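Local coordinates for 6-phosphogluconolactonase (Thermotoga maritima, PDB 1VL1), which catalyses the hydrolysis of 6-phosphogluconolactone to 6-phosphogluconate, the second step in the oxidative stage of the pentose phosphate pathway, at residues I47-A52 with L140-M145; S79-V84 with V114-P119; E125-E130 with N164-T169; V193-R198 with E224-F229. All coordinates share one frame; numbering follows the deposited sequence.

Contact 1: residues I47-A52 with L140-M145; sequences IFVVLA and LAILGM
Val49, Val50 and Leu51 pair in parallel with Leu140, Ala141 and Ile142, the axes of strands 47-51 and 140-143 coming within 4.6 Å of each other and diverging by 17°. Four backbone hydrogen bonds join them in the usual parallel ladder. The first, from Leu140 N to Phe48 O, is the longest at 3.3 Å; further along, Ile142 N reaches Val50 O at 2.8 Å, and Ala52 N takes up Ile142 O beyond the end of its strand. These are central strands of the parallel part of the sheet in this Rossmann-like alpha/beta fold, flanked by strand 74-82 next to 47-51 and by strand 192-198 next to 140-143. On one face, Ile142 CD1 touches two side chains of the other strand, 3.9 Å from Leu51 CD2 and 4.2 Å from Val49 CG1. Its CG1 stands anti to the carbonyl carbon (chi1 -53°), and the extended chain carries CD1 alongside Leu51; helix 25-43 covers Ile142 through Ile33. On the other face, Val50 CB rests against Ala141 CB at 3.9 Å, and Leu143 CD2 reaches back to within 4.3 Å of Val50 CG1. Just past strand 47-51, Ala52 CB packs 3.6 Å from Gly144 N.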
loop_
_atom_site.group_PDB
_atom_site.type_symbol
_atom_site.label_atom_id
_atom_site.label_comp_id
_atom_site.label_asym_id
_atom_site.label_seq_id
_atom_site.Cartn_x
_atom_site.Cartn_y
_atom_site.Cartn_z
ATOM N N ILE A 47 2.698 -6.443 14.292
ATOM C CA ILE A 47 1.996 -6.574 13.024
ATOM C C ILE A 47 2.732 -5.800 11.939
ATOM O O ILE A 47 3.454 -4.814 12.239
ATOM C CB ILE A 47 0.492 -6.193 13.134
ATOM C CG1 ILE A 47 0.307 -4.699 13.459
ATOM C CG2 ILE A 47 -0.196 -7.032 14.209
ATOM C CD1 ILE A 47 -1.096 -4.168 13.120
ATOM N N PHE A 48 2.530 -6.224 10.679
ATOM C CA PHE A 48 3.260 -5.688 9.560
ATOM C C PHE A 48 2.276 -5.212 8.517
ATOM O O PHE A 48 1.425 -6.008 8.041
ATOM C CB PHE A 48 4.222 -6.717 8.977
ATOM C CG PHE A 48 5.170 -7.207 9.994
ATOM C CD1 PHE A 48 4.785 -8.252 10.838
ATOM C CD2 PHE A 48 6.368 -6.564 10.234
ATOM C CE1 PHE A 48 5.596 -8.683 11.858
ATOM C CE2 PHE A 48 7.220 -7.008 11.287
ATOM C CZ PHE A 48 6.826 -8.061 12.078
ATOM N N VAL A 49 2.360 -3.921 8.237
ATOM C CA VAL A 49 1.395 -3.203 7.386
ATOM C C VAL A 49 2.065 -2.514 6.186
ATOM O O VAL A 49 2.955 -1.708 6.343
ATOM C CB VAL A 49 0.575 -2.180 8.205
ATOM C CG1 VAL A 49 -0.512 -1.565 7.357
ATOM C CG2 VAL A 49 0.021 -2.821 9.496
ATOM N N VAL A 50 1.590 -2.833 4.965
ATOM C CA VAL A 50 2.031 -2.226 3.706
ATOM C C VAL A 50 1.097 -1.048 3.389
ATOM O O VAL A 50 -0.134 -1.184 3.543
ATOM C CB VAL A 50 1.964 -3.195 2.534
ATOM C CG1 VAL A 50 2.207 -2.459 1.201
ATOM C CG2 VAL A 50 2.968 -4.290 2.709
ATOM N N LEU A 51 1.686 0.100 3.045
ATOM C CA LEU A 51 0.925 1.322 2.721
ATOM C C LEU A 51 1.249 1.841 1.321
ATOM O O LEU A 51 2.417 2.064 1.002
ATOM C CB LEU A 51 1.294 2.427 3.686
ATOM C CG LEU A 51 1.130 2.168 5.156
ATOM C CD1 LEU A 51 1.634 3.381 5.993
ATOM C CD2 LEU A 51 -0.295 1.775 5.512
ATOM N N ALA A 52 0.204 2.096 0.520
ATOM C CA ALA A 52 0.315 2.849 -0.710
ATOM C C ALA A 52 0.279 4.333 -0.380
ATOM O O ALA A 52 -0.337 4.772 0.612
ATOM C CB ALA A 52 -0.793 2.521 -1.637
ATOM N N LEU A 140 -1.407 -6.863 6.666
ATOM C CA LEU A 140 -2.364 -5.973 6.057
ATOM C C LEU A 140 -1.709 -5.127 5.008
ATOM O O LEU A 140 -0.614 -4.643 5.247
ATOM C CB LEU A 140 -2.887 -5.101 7.156
ATOM C CG LEU A 140 -3.983 -4.091 6.906
ATOM C CD1 LEU A 140 -5.191 -4.766 6.312
ATOM C CD2 LEU A 140 -4.400 -3.473 8.199
ATOM N N ALA A 141 -2.347 -4.975 3.840
ATOM C CA ALA A 141 -1.872 -4.088 2.822
ATOM C C ALA A 141 -3.012 -3.106 2.534
ATOM O O ALA A 141 -4.127 -3.519 2.318
ATOM C CB ALA A 141 -1.473 -4.825 1.570
ATOM N N ILE A 142 -2.723 -1.832 2.623
ATOM C CA ILE A 142 -3.681 -0.743 2.334
ATOM C C ILE A 142 -3.242 -0.084 1.039
ATOM O O ILE A 142 -2.219 0.667 0.964
ATOM C CB ILE A 142 -3.771 0.287 3.510
ATOM C CG1 ILE A 142 -4.060 -0.407 4.832
ATOM C CG2 ILE A 142 -4.842 1.343 3.219
ATOM C CD1 ILE A 142 -3.928 0.448 6.068
ATOM N N LEU A 143 -3.998 -0.380 -0.012
ATOM C CA LEU A 143 -3.593 -0.044 -1.349
ATOM C C LEU A 143 -4.584 0.835 -2.037
ATOM O O LEU A 143 -5.793 0.808 -1.683
ATOM C CB LEU A 143 -3.446 -1.337 -2.158
ATOM C CG LEU A 143 -2.429 -2.324 -1.613
ATOM C CD1 LEU A 143 -2.412 -3.610 -2.487
ATOM C CD2 LEU A 143 -1.036 -1.689 -1.519
ATOM N N GLY A 144 -4.090 1.688 -2.933
ATOM C CA GLY A 144 -4.921 2.393 -3.919
ATOM C C GLY A 144 -4.934 1.708 -5.266
ATOM O O GLY A 144 -4.275 0.686 -5.469
ATOM N N MET A 145 -5.694 2.257 -6.187
ATOM C CA MET A 145 -5.639 1.809 -7.575
ATOM C C MET A 145 -5.815 3.021 -8.438
ATOM O O MET A 145 -6.630 3.857 -8.151
ATOM C CB MET A 145 -6.789 0.842 -7.854
ATOM C CG MET A 145 -6.876 0.415 -9.292
ATOM S SD MET A 145 -8.318 -0.592 -9.705
ATOM C CE MET A 145 -9.522 0.696 -9.737
#

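Contact 2: residues S79-V84 with V114-P119; sequences SDERYV and VDTSLP
The end of strand 74-82 and the type I turn Asp115-Leu118, which leads into helix 120-134, are joined here through Glu81, Tyr83, Val84, Thr116 and Leu118. Tyr83 lays its ring along Thr116, CD1 coming 4.0 Å from Thr116 CB. With CG anti to the backbone nitrogen (chi1 -169°), the ring extends past the threonine and its OH donates to Leu118 O at 2.6 Å. That oxygen lies in the plane of the ring, at its edge, whereas the hydroxyl sits above the carbonyl plane of Leu118. A phenylalanine in place of Tyr83 would probably leave Leu118 O without this donor and the turn less firmly tied to the strand end. Thr116 OG1 returns a bond in the other direction, donating to Val84 O at 2.7 Å, while its CG2 packs 3.8 Å from Glu81 CG. Deeper in, Glu81 CB meets Val114 CB at 3.7 Å. The carboxylate turns aside: OE1 accepts from Arg82 N and from Asn92 N, and OE2 from Phe93 N and from a water that also accepts from Val114 N. Asp115 OD1 accepts from Ser117 N, making an Asx turn, and from Ser117 OG on the same face of its carboxylate. Apolar packing thus accompanies two hydroxyl-to-carbonyl bonds of opposite direction, which together fix the turn just before the helix begins.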
loop_
_atom_site.group_PDB
_atom_site.type_symbol
_atom_site.label_atom_id
_atom_site.label_comp_id
_atom_site.label_asym_id
_atom_site.label_seq_id
_atom_site.Cartn_x
_atom_site.Cartn_y
_atom_site.Cartn_z
ATOM N N SER A 79 4.386 0.455 -0.281
ATOM C CA SER A 79 4.121 -0.496 -1.350
ATOM C C SER A 79 5.031 -0.176 -2.557
ATOM O O SER A 79 5.287 -1.043 -3.371
ATOM C CB SER A 79 2.672 -0.409 -1.829
ATOM O OG SER A 79 2.321 0.910 -2.193
ATOM N N ASP A 80 5.422 1.070 -2.693
ATOM C CA ASP A 80 6.197 1.521 -3.809
ATOM C C ASP A 80 6.712 2.935 -3.551
ATOM O O ASP A 80 6.233 3.669 -2.698
ATOM C CB ASP A 80 5.387 1.496 -5.108
ATOM C CG ASP A 80 4.262 2.485 -5.095
ATOM O OD1 ASP A 80 3.250 2.289 -4.376
ATOM O OD2 ASP A 80 4.366 3.517 -5.751
ATOM N N GLU A 81 7.643 3.336 -4.374
ATOM C CA GLU A 81 8.183 4.690 -4.257
ATOM C C GLU A 81 8.575 5.207 -5.638
ATOM O O GLU A 81 9.067 4.486 -6.488
ATOM C CB GLU A 81 9.373 4.768 -3.317
ATOM C CG GLU A 81 9.935 6.152 -3.103
ATOM C CD GLU A 81 8.921 7.089 -2.513
ATOM O OE1 GLU A 81 8.147 7.681 -3.294
ATOM O OE2 GLU A 81 8.952 7.255 -1.292
ATOM N N ARG A 82 8.328 6.493 -5.829
ATOM C CA ARG A 82 8.808 7.215 -6.992
ATOM C C ARG A 82 10.295 7.475 -6.808
ATOM O O ARG A 82 10.748 7.909 -5.744
ATOM C CB ARG A 82 8.026 8.526 -7.155
ATOM C CG ARG A 82 6.600 8.310 -7.633
ATOM C CD ARG A 82 5.601 8.049 -6.526
ATOM N NE ARG A 82 4.253 8.149 -7.082
ATOM C CZ ARG A 82 3.573 9.263 -7.248
ATOM N NH1 ARG A 82 4.061 10.410 -6.881
ATOM N NH2 ARG A 82 2.378 9.234 -7.801
ATOM N N TYR A 83 11.074 7.285 -7.883
ATOM C CA TYR A 83 12.539 7.394 -7.813
ATOM C C TYR A 83 12.900 8.869 -7.982
ATOM O O TYR A 83 13.411 9.335 -9.003
ATOM C CB TYR A 83 13.279 6.486 -8.832
ATOM C CG TYR A 83 14.777 6.418 -8.560
ATOM C CD1 TYR A 83 15.277 5.783 -7.444
ATOM C CD2 TYR A 83 15.700 6.987 -9.443
ATOM C CE1 TYR A 83 16.632 5.733 -7.193
ATOM C CE2 TYR A 83 17.064 6.964 -9.197
ATOM C CZ TYR A 83 17.546 6.318 -8.108
ATOM O OH TYR A 83 18.907 6.321 -7.896
ATOM N N VAL A 84 12.646 9.572 -6.896
ATOM C CA VAL A 84 12.910 10.977 -6.731
ATOM C C VAL A 84 13.369 11.196 -5.297
ATOM O O VAL A 84 13.217 10.327 -4.423
ATOM C CB VAL A 84 11.595 11.810 -6.988
ATOM C CG1 VAL A 84 11.046 11.516 -8.341
ATOM C CG2 VAL A 84 10.531 11.535 -5.924
ATOM N N VAL A 114 11.827 3.122 0.778
ATOM C CA VAL A 114 12.811 2.949 -0.281
ATOM C C VAL A 114 13.832 4.102 -0.213
ATOM O O VAL A 114 13.468 5.290 -0.239
ATOM C CB VAL A 114 12.159 2.933 -1.641
ATOM C CG1 VAL A 114 13.221 2.851 -2.690
ATOM C CG2 VAL A 114 11.161 1.776 -1.785
ATOM N N ASP A 115 15.101 3.738 -0.190
ATOM C CA ASP A 115 16.195 4.723 -0.062
ATOM C C ASP A 115 16.586 5.140 -1.448
ATOM O O ASP A 115 17.500 4.571 -2.075
ATOM C CB ASP A 115 17.403 4.148 0.705
ATOM C CG ASP A 115 18.539 5.130 0.849
ATOM O OD1 ASP A 115 18.394 6.287 0.389
ATOM O OD2 ASP A 115 19.602 4.799 1.442
ATOM N N THR A 116 15.880 6.150 -1.977
ATOM C CA THR A 116 16.109 6.625 -3.351
ATOM C C THR A 116 17.401 7.402 -3.587
ATOM O O THR A 116 17.727 7.803 -4.738
ATOM C CB THR A 116 14.934 7.496 -3.816
ATOM O OG1 THR A 116 14.884 8.699 -3.024
ATOM C CG2 THR A 116 13.598 6.803 -3.670
ATOM N N SER A 117 18.217 7.553 -2.549
ATOM C CA SER A 117 19.530 8.138 -2.706
ATOM C C SER A 117 20.533 7.183 -3.341
ATOM O O SER A 117 21.579 7.615 -3.865
ATOM C CB SER A 117 20.091 8.566 -1.370
ATOM O OG SER A 117 20.603 7.513 -0.574
ATOM N N LEU A 118 20.197 5.892 -3.258
ATOM C CA LEU A 118 21.001 4.823 -3.889
ATOM C C LEU A 118 20.644 4.629 -5.361
ATOM O O LEU A 118 19.519 4.913 -5.772
ATOM C CB LEU A 118 20.732 3.494 -3.172
ATOM C CG LEU A 118 21.129 3.389 -1.687
ATOM C CD1 LEU A 118 20.679 2.031 -1.153
ATOM C CD2 LEU A 118 22.584 3.678 -1.403
ATOM N N PRO A 119 21.550 4.061 -6.150
ATOM C CA PRO A 119 21.188 3.690 -7.519
ATOM C C PRO A 119 19.972 2.760 -7.469
ATOM O O PRO A 119 19.784 2.036 -6.519
ATOM C CB PRO A 119 22.451 2.964 -8.061
ATOM C CG PRO A 119 23.558 3.456 -7.171
ATOM C CD PRO A 119 22.932 3.682 -5.822
HETATM O O HOH W 1 10.605 5.645 0.184
#

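Contact 3: residues E125-E130 with N164-T169; sequences EKYERE and NLVTFT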
loop_
_atom_site.group_PDB
_atom_site.type_symbol
_atom_site.label_atom_id
_atom_site.label_comp_id
_atom_site.label_asym_id
_atom_site.label_seq_id
_atom_site.Cartn_x
_atom_site.Cartn_y
_atom_site.Cartn_z
ATOM N N GLU A 125 17.264 -3.651 -3.775
ATOM C CA GLU A 125 17.848 -4.798 -3.099
ATOM C C GLU A 125 17.915 -4.537 -1.618
ATOM O O GLU A 125 17.655 -5.435 -0.808
ATOM C CB GLU A 125 19.203 -5.107 -3.703
ATOM C CG GLU A 125 19.070 -5.586 -5.105
ATOM C CD GLU A 125 20.365 -5.754 -5.818
ATOM O OE1 GLU A 125 21.450 -5.271 -5.320
ATOM O OE2 GLU A 125 20.293 -6.403 -6.905
ATOM N N LYS A 126 18.244 -3.281 -1.259
ATOM C CA LYS A 126 18.259 -2.865 0.132
ATOM C C LYS A 126 16.874 -3.021 0.747
ATOM O O LYS A 126 16.722 -3.508 1.841
ATOM C CB LYS A 126 18.768 -1.433 0.263
ATOM C CG LYS A 126 18.688 -0.876 1.708
ATOM C CD LYS A 126 19.281 0.518 1.780
ATOM C CE LYS A 126 18.891 1.235 3.000
ATOM N NZ LYS A 126 19.672 2.527 3.174
ATOM N N TYR A 127 15.849 -2.575 0.033
ATOM C CA TYR A 127 14.498 -2.622 0.572
ATOM C C TYR A 127 14.053 -4.065 0.656
ATOM O O TYR A 127 13.446 -4.464 1.640
ATOM C CB TYR A 127 13.564 -1.862 -0.376
ATOM C CG TYR A 127 12.209 -1.595 0.175
ATOM C CD1 TYR A 127 12.064 -1.172 1.484
ATOM C CD2 TYR A 127 11.060 -1.743 -0.581
ATOM C CE1 TYR A 127 10.816 -0.867 2.029
ATOM C CE2 TYR A 127 9.810 -1.445 -0.028
ATOM C CZ TYR A 127 9.687 -1.035 1.261
ATOM O OH TYR A 127 8.436 -0.749 1.844
ATOM N N GLU A 128 14.384 -4.857 -0.351
ATOM C CA GLU A 128 14.046 -6.294 -0.311
ATOM C C GLU A 128 14.668 -6.983 0.933
ATOM O O GLU A 128 13.987 -7.699 1.667
ATOM C CB GLU A 128 14.500 -7.016 -1.582
ATOM C CG GLU A 128 14.075 -8.467 -1.553
ATOM C CD GLU A 128 13.719 -9.092 -2.907
ATOM O OE1 GLU A 128 13.475 -8.401 -3.903
ATOM O OE2 GLU A 128 13.683 -10.314 -2.947
ATOM N N ARG A 129 15.936 -6.733 1.166
ATOM C CA ARG A 129 16.613 -7.265 2.349
ATOM C C ARG A 129 15.911 -6.835 3.642
ATOM O O ARG A 129 15.811 -7.617 4.594
ATOM C CB ARG A 129 18.092 -6.880 2.405
ATOM C CG ARG A 129 19.021 -7.585 1.402
ATOM C CD ARG A 129 20.486 -7.339 1.576
ATOM N NE ARG A 129 20.847 -5.933 1.521
ATOM C CZ ARG A 129 21.240 -5.259 0.435
ATOM N NH1 ARG A 129 21.294 -5.842 -0.750
ATOM N NH2 ARG A 129 21.613 -3.981 0.583
ATOM N N GLU A 130 15.486 -5.569 3.717
ATOM C CA GLU A 130 14.859 -5.068 4.935
ATOM C C GLU A 130 13.525 -5.758 5.178
ATOM O O GLU A 130 13.196 -6.099 6.302
ATOM C CB GLU A 130 14.594 -3.565 4.838
ATOM C CG GLU A 130 15.745 -2.708 5.069
ATOM C CD GLU A 130 15.316 -1.246 5.200
ATOM O OE1 GLU A 130 14.283 -0.954 5.831
ATOM O OE2 GLU A 130 16.094 -0.453 4.657
ATOM N N ASN A 164 10.986 -11.523 -7.663
ATOM C CA ASN A 164 11.674 -10.831 -6.586
ATOM C C ASN A 164 10.534 -10.335 -5.687
ATOM O O ASN A 164 9.394 -10.304 -6.130
ATOM C CB ASN A 164 12.409 -9.590 -7.090
ATOM C CG ASN A 164 13.452 -9.877 -8.087
ATOM O OD1 ASN A 164 13.244 -9.677 -9.313
ATOM N ND2 ASN A 164 14.594 -10.374 -7.618
ATOM N N LEU A 165 10.834 -9.879 -4.474
ATOM C CA LEU A 165 9.874 -9.141 -3.681
ATOM C C LEU A 165 9.765 -7.661 -4.098
ATOM O O LEU A 165 8.711 -7.040 -4.027
ATOM C CB LEU A 165 10.208 -9.245 -2.186
ATOM C CG LEU A 165 10.173 -10.651 -1.599
ATOM C CD1 LEU A 165 10.607 -10.708 -0.160
ATOM C CD2 LEU A 165 8.790 -11.330 -1.733
ATOM N N VAL A 166 10.856 -7.099 -4.600
ATOM C CA VAL A 166 10.922 -5.698 -4.932
ATOM C C VAL A 166 11.597 -5.600 -6.280
ATOM O O VAL A 166 12.620 -6.289 -6.508
ATOM C CB VAL A 166 11.756 -4.913 -3.908
ATOM C CG1 VAL A 166 11.637 -3.427 -4.198
ATOM C CG2 VAL A 166 11.252 -5.203 -2.494
ATOM N N THR A 167 11.017 -4.825 -7.178
ATOM C CA THR A 167 11.634 -4.575 -8.466
ATOM C C THR A 167 11.571 -3.094 -8.829
ATOM O O THR A 167 11.111 -2.271 -8.041
ATOM C CB THR A 167 10.991 -5.450 -9.553
ATOM O OG1 THR A 167 11.791 -5.362 -10.756
ATOM C CG2 THR A 167 9.624 -4.966 -9.930
ATOM N N PHE A 168 12.024 -2.732 -10.015
ATOM C CA PHE A 168 11.948 -1.332 -10.445
ATOM C C PHE A 168 11.449 -1.237 -11.905
ATOM O O PHE A 168 11.456 -2.251 -12.630
ATOM C CB PHE A 168 13.280 -0.601 -10.223
ATOM C CG PHE A 168 14.420 -1.080 -11.087
ATOM C CD1 PHE A 168 14.639 -0.503 -12.324
ATOM C CD2 PHE A 168 15.290 -2.065 -10.635
ATOM C CE1 PHE A 168 15.725 -0.934 -13.124
ATOM C CE2 PHE A 168 16.367 -2.486 -11.392
ATOM C CZ PHE A 168 16.574 -1.914 -12.647
ATOM N N THR A 169 11.018 -0.049 -12.324
ATOM C CA THR A 169 10.370 0.137 -13.635
ATOM C C THR A 169 11.176 1.149 -14.428
ATOM O O THR A 169 11.977 1.885 -13.875
ATOM C CB THR A 169 8.892 0.645 -13.485
ATOM O OG1 THR A 169 8.896 1.991 -12.981
ATOM C CG2 THR A 169 8.074 -0.171 -12.464
#
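Glu128, on helix 120-134, reaches across to the start of strand 166-168, which pairs antiparallel with strand 179-182 in the mixed sheet of this alpha/beta fold; the helix packs against the strand here. Glu128 CB lies 3.8 Å from Val166 CG2, the methyl that also faces the helix backbone at Glu128 CA. With CG anti to the backbone nitrogen (chi1 -177°), the chain leads off toward Leu165, and CG comes 4.0 Å from Leu165 CB. CD follows over the same methylene at 3.6 Å, the two side chains crossing at about a right angle. The carboxylate then meets two successive backbone N-H groups. OE1 accepts from Val166 N at 3.0 Å, the donor standing well above the carboxylate plane, and more weakly from Leu165 N. OE2 has a weak bond of its own from Leu165 N at 3.3 Å, and its stronger partner is Arg132, one helical turn on, in a salt bridge. The glutamate therefore ties the start of the strand and the residue before it to the helix. Beside it, the side chains of Tyr127 and Val166 cross at roughly a right angle, while the tyrosine hydroxyl bonds to Leu78 O. Tyr127 CD2 touches both Val166 methyls, CG1 and CG2, each at 4.0 Å.

Contact 4: residues V193-R198 with E224-F229; sequences VLFLIR and EKTVWF
Strands 193-198 and 225-229 run parallel, 14° apart in direction, and five backbone hydrogen bonds link them from Val193 N to Lys225 O through to Ile197 N and Phe229 O, the latter 3.1 Å long. On one face Phe195 and Trp228 form an offset face-to-face stack, the phenyl ring lying over the indole's six-membered ring with centroids 4.0 Å apart and planes at 15°. Both side chains point the same way from their strands. Phe195 CB adds a CH-pi contact over the same indole ring, 3.4 Å from Trp228 CE3, and Thr226 CG2 meets the phenyl at its edge. Ile197, with CG1 between the backbone nitrogen and the carbonyl carbon (chi1 60°), brings CD1 to within 3.9 Å of Trp228 CE3. An alanine at Trp228 takes away the indole, which would probably leave the Phe195 ring freer to turn and open a gap beside Ile197 CD1. On the opposite face Leu194 CD2 packs 3.7 Å from Val227 CB, while its CD1 touches the edge of the Phe229 ring at 4.1 Å. Leu196 CD1 sits 3.8 Å from Phe229 CD2. Helix 200-210 connects the two strands, completing a beta-alpha-beta unit of the kind from which Rossmann-like folds are built.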
loop_
_atom_site.group_PDB
_atom_site.type_symbol
_atom_site.label_atom_id
_atom_site.label_comp_id
_atom_site.label_asym_id
_atom_site.label_seq_id
_atom_site.Cartn_x
_atom_site.Cartn_y
_atom_site.Cartn_z
ATOM N N VAL A 193 -5.852 -7.700 2.081
ATOM C CA VAL A 193 -5.562 -6.655 1.180
ATOM C C VAL A 193 -6.816 -5.763 1.113
ATOM O O VAL A 193 -7.931 -6.265 0.903
ATOM C CB VAL A 193 -5.252 -7.182 -0.229
ATOM C CG1 VAL A 193 -5.205 -6.074 -1.196
ATOM C CG2 VAL A 193 -3.925 -7.912 -0.247
ATOM N N LEU A 194 -6.603 -4.480 1.379
ATOM C CA LEU A 194 -7.659 -3.467 1.315
ATOM C C LEU A 194 -7.364 -2.534 0.170
ATOM O O LEU A 194 -6.284 -1.945 0.105
ATOM C CB LEU A 194 -7.688 -2.639 2.603
ATOM C CG LEU A 194 -7.710 -3.420 3.921
ATOM C CD1 LEU A 194 -7.972 -2.458 5.134
ATOM C CD2 LEU A 194 -8.703 -4.500 3.909
ATOM N N PHE A 195 -8.323 -2.330 -0.728
ATOM C CA PHE A 195 -8.190 -1.320 -1.781
ATOM C C PHE A 195 -9.095 -0.134 -1.423
ATOM O O PHE A 195 -10.238 -0.333 -1.058
ATOM C CB PHE A 195 -8.669 -1.866 -3.147
ATOM C CG PHE A 195 -7.683 -2.809 -3.788
ATOM C CD1 PHE A 195 -6.642 -2.305 -4.579
ATOM C CD2 PHE A 195 -7.834 -4.183 -3.659
ATOM C CE1 PHE A 195 -5.739 -3.153 -5.170
ATOM C CE2 PHE A 195 -6.924 -5.025 -4.289
ATOM C CZ PHE A 195 -5.917 -4.532 -5.005
ATOM N N LEU A 196 -8.592 1.084 -1.600
ATOM C CA LEU A 196 -9.336 2.303 -1.283
ATOM C C LEU A 196 -9.467 3.098 -2.560
ATOM O O LEU A 196 -8.453 3.587 -3.064
ATOM C CB LEU A 196 -8.557 3.123 -0.262
ATOM C CG LEU A 196 -8.605 2.767 1.194
ATOM C CD1 LEU A 196 -8.656 1.359 1.495
ATOM C CD2 LEU A 196 -7.554 3.540 1.964
ATOM N N ILE A 197 -10.674 3.166 -3.107
ATOM C CA ILE A 197 -10.917 3.802 -4.392
ATOM C C ILE A 197 -12.141 4.672 -4.305
ATOM O O ILE A 197 -13.075 4.374 -3.533
ATOM C CB ILE A 197 -11.046 2.813 -5.562
ATOM C CG1 ILE A 197 -12.219 1.804 -5.384
ATOM C CG2 ILE A 197 -9.725 2.075 -5.803
ATOM C CD1 ILE A 197 -12.607 1.241 -6.725
ATOM N N ARG A 198 -12.179 5.722 -5.125
ATOM C CA ARG A 198 -13.323 6.608 -5.173
ATOM C C ARG A 198 -13.562 7.090 -6.591
ATOM O O ARG A 198 -12.592 7.349 -7.344
ATOM C CB ARG A 198 -13.147 7.820 -4.253
ATOM C CG ARG A 198 -12.975 7.478 -2.776
ATOM C CD ARG A 198 -12.677 8.673 -1.931
ATOM N NE ARG A 198 -13.875 9.401 -1.571
ATOM C CZ ARG A 198 -13.948 10.256 -0.541
ATOM N NH1 ARG A 198 -12.895 10.496 0.240
ATOM N NH2 ARG A 198 -15.076 10.861 -0.288
ATOM N N GLU A 224 -6.256 -14.311 3.073
ATOM C CA GLU A 224 -7.483 -14.546 3.816
ATOM C C GLU A 224 -8.650 -13.824 3.155
ATOM O O GLU A 224 -9.731 -14.388 2.972
ATOM C CB GLU A 224 -7.325 -14.096 5.263
ATOM C CG GLU A 224 -6.435 -15.005 6.089
ATOM C CD GLU A 224 -7.003 -16.397 6.188
ATOM O OE1 GLU A 224 -8.211 -16.523 6.524
ATOM O OE2 GLU A 224 -6.259 -17.370 5.910
ATOM N N LYS A 225 -8.416 -12.578 2.793
ATOM C CA LYS A 225 -9.473 -11.721 2.252
ATOM C C LYS A 225 -8.967 -10.540 1.456
ATOM O O LYS A 225 -7.941 -9.988 1.771
ATOM C CB LYS A 225 -10.316 -11.184 3.401
ATOM C CG LYS A 225 -11.730 -10.879 3.015
ATOM C CD LYS A 225 -12.605 -10.466 4.227
ATOM C CE LYS A 225 -12.737 -11.581 5.190
ATOM N NZ LYS A 225 -13.988 -11.477 6.033
ATOM N N THR A 226 -9.726 -10.159 0.421
ATOM C CA THR A 226 -9.532 -8.919 -0.296
ATOM C C THR A 226 -10.798 -8.086 -0.124
ATOM O O THR A 226 -11.914 -8.581 -0.266
ATOM C CB THR A 226 -9.300 -9.178 -1.770
ATOM O OG1 THR A 226 -8.191 -10.078 -1.926
ATOM C CG2 THR A 226 -8.927 -7.971 -2.478
ATOM N N VAL A 227 -10.605 -6.841 0.255
ATOM C CA VAL A 227 -11.702 -5.920 0.523
ATOM C C VAL A 227 -11.533 -4.641 -0.245
ATOM O O VAL A 227 -10.472 -4.018 -0.192
ATOM C CB VAL A 227 -11.729 -5.557 2.014
ATOM C CG1 VAL A 227 -12.899 -4.583 2.260
ATOM C CG2 VAL A 227 -11.866 -6.825 2.922
ATOM N N TRP A 228 -12.582 -4.206 -0.945
ATOM C CA TRP A 228 -12.588 -2.921 -1.618
ATOM C C TRP A 228 -13.521 -1.972 -0.823
ATOM O O TRP A 228 -14.640 -2.317 -0.488
ATOM C CB TRP A 228 -13.119 -3.047 -3.039
ATOM C CG TRP A 228 -12.227 -3.876 -3.945
ATOM C CD1 TRP A 228 -12.093 -5.232 -3.913
ATOM C CD2 TRP A 228 -11.383 -3.414 -4.990
ATOM N NE1 TRP A 228 -11.214 -5.647 -4.868
ATOM C CE2 TRP A 228 -10.721 -4.542 -5.521
ATOM C CE3 TRP A 228 -11.090 -2.171 -5.513
ATOM C CZ2 TRP A 228 -9.851 -4.461 -6.589
ATOM C CZ3 TRP A 228 -10.211 -2.096 -6.580
ATOM C CH2 TRP A 228 -9.586 -3.233 -7.082
ATOM N N PHE A 229 -13.035 -0.756 -0.575
ATOM C CA PHE A 229 -13.866 0.297 -0.018
ATOM C C PHE A 229 -14.029 1.307 -1.148
ATOM O O PHE A 229 -13.062 1.998 -1.518
ATOM C CB PHE A 229 -13.178 0.931 1.197
ATOM C CG PHE A 229 -13.013 0.015 2.348
ATOM C CD1 PHE A 229 -14.060 -0.252 3.162
ATOM C CD2 PHE A 229 -11.773 -0.578 2.638
ATOM C CE1 PHE A 229 -13.929 -1.132 4.235
ATOM C CE2 PHE A 229 -11.639 -1.455 3.732
ATOM C CZ PHE A 229 -12.690 -1.704 4.531
#

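Overall arrangement
All four contacts bear on one mixed sheet. The centre of contact 1 lies about 3 Å from the chain's centre and about 10 Å from that of contact 4, which it joins directly, since strands 140-143 and 192-198 are neighbours: Leu143 N lies 2.8 Å from Leu194 O. On its other side, Leu51 O and Ser79 N, 2.8 Å apart, lead to contact 2. Contact 2 holds the loop that leads into helix 120-134, and contact 3 uses the helix itself, with Asp115 OD2 and Lys126 NZ in a salt bridge of 2.9 Å. The centres of contacts 2 and 4 are about 25 Å apart, on opposite sides of the chain's centre. Bound citrate, probably from crystallisation, approaches Arg82 of contact 2 and Gly144 of contact 1, and may mark a pocket.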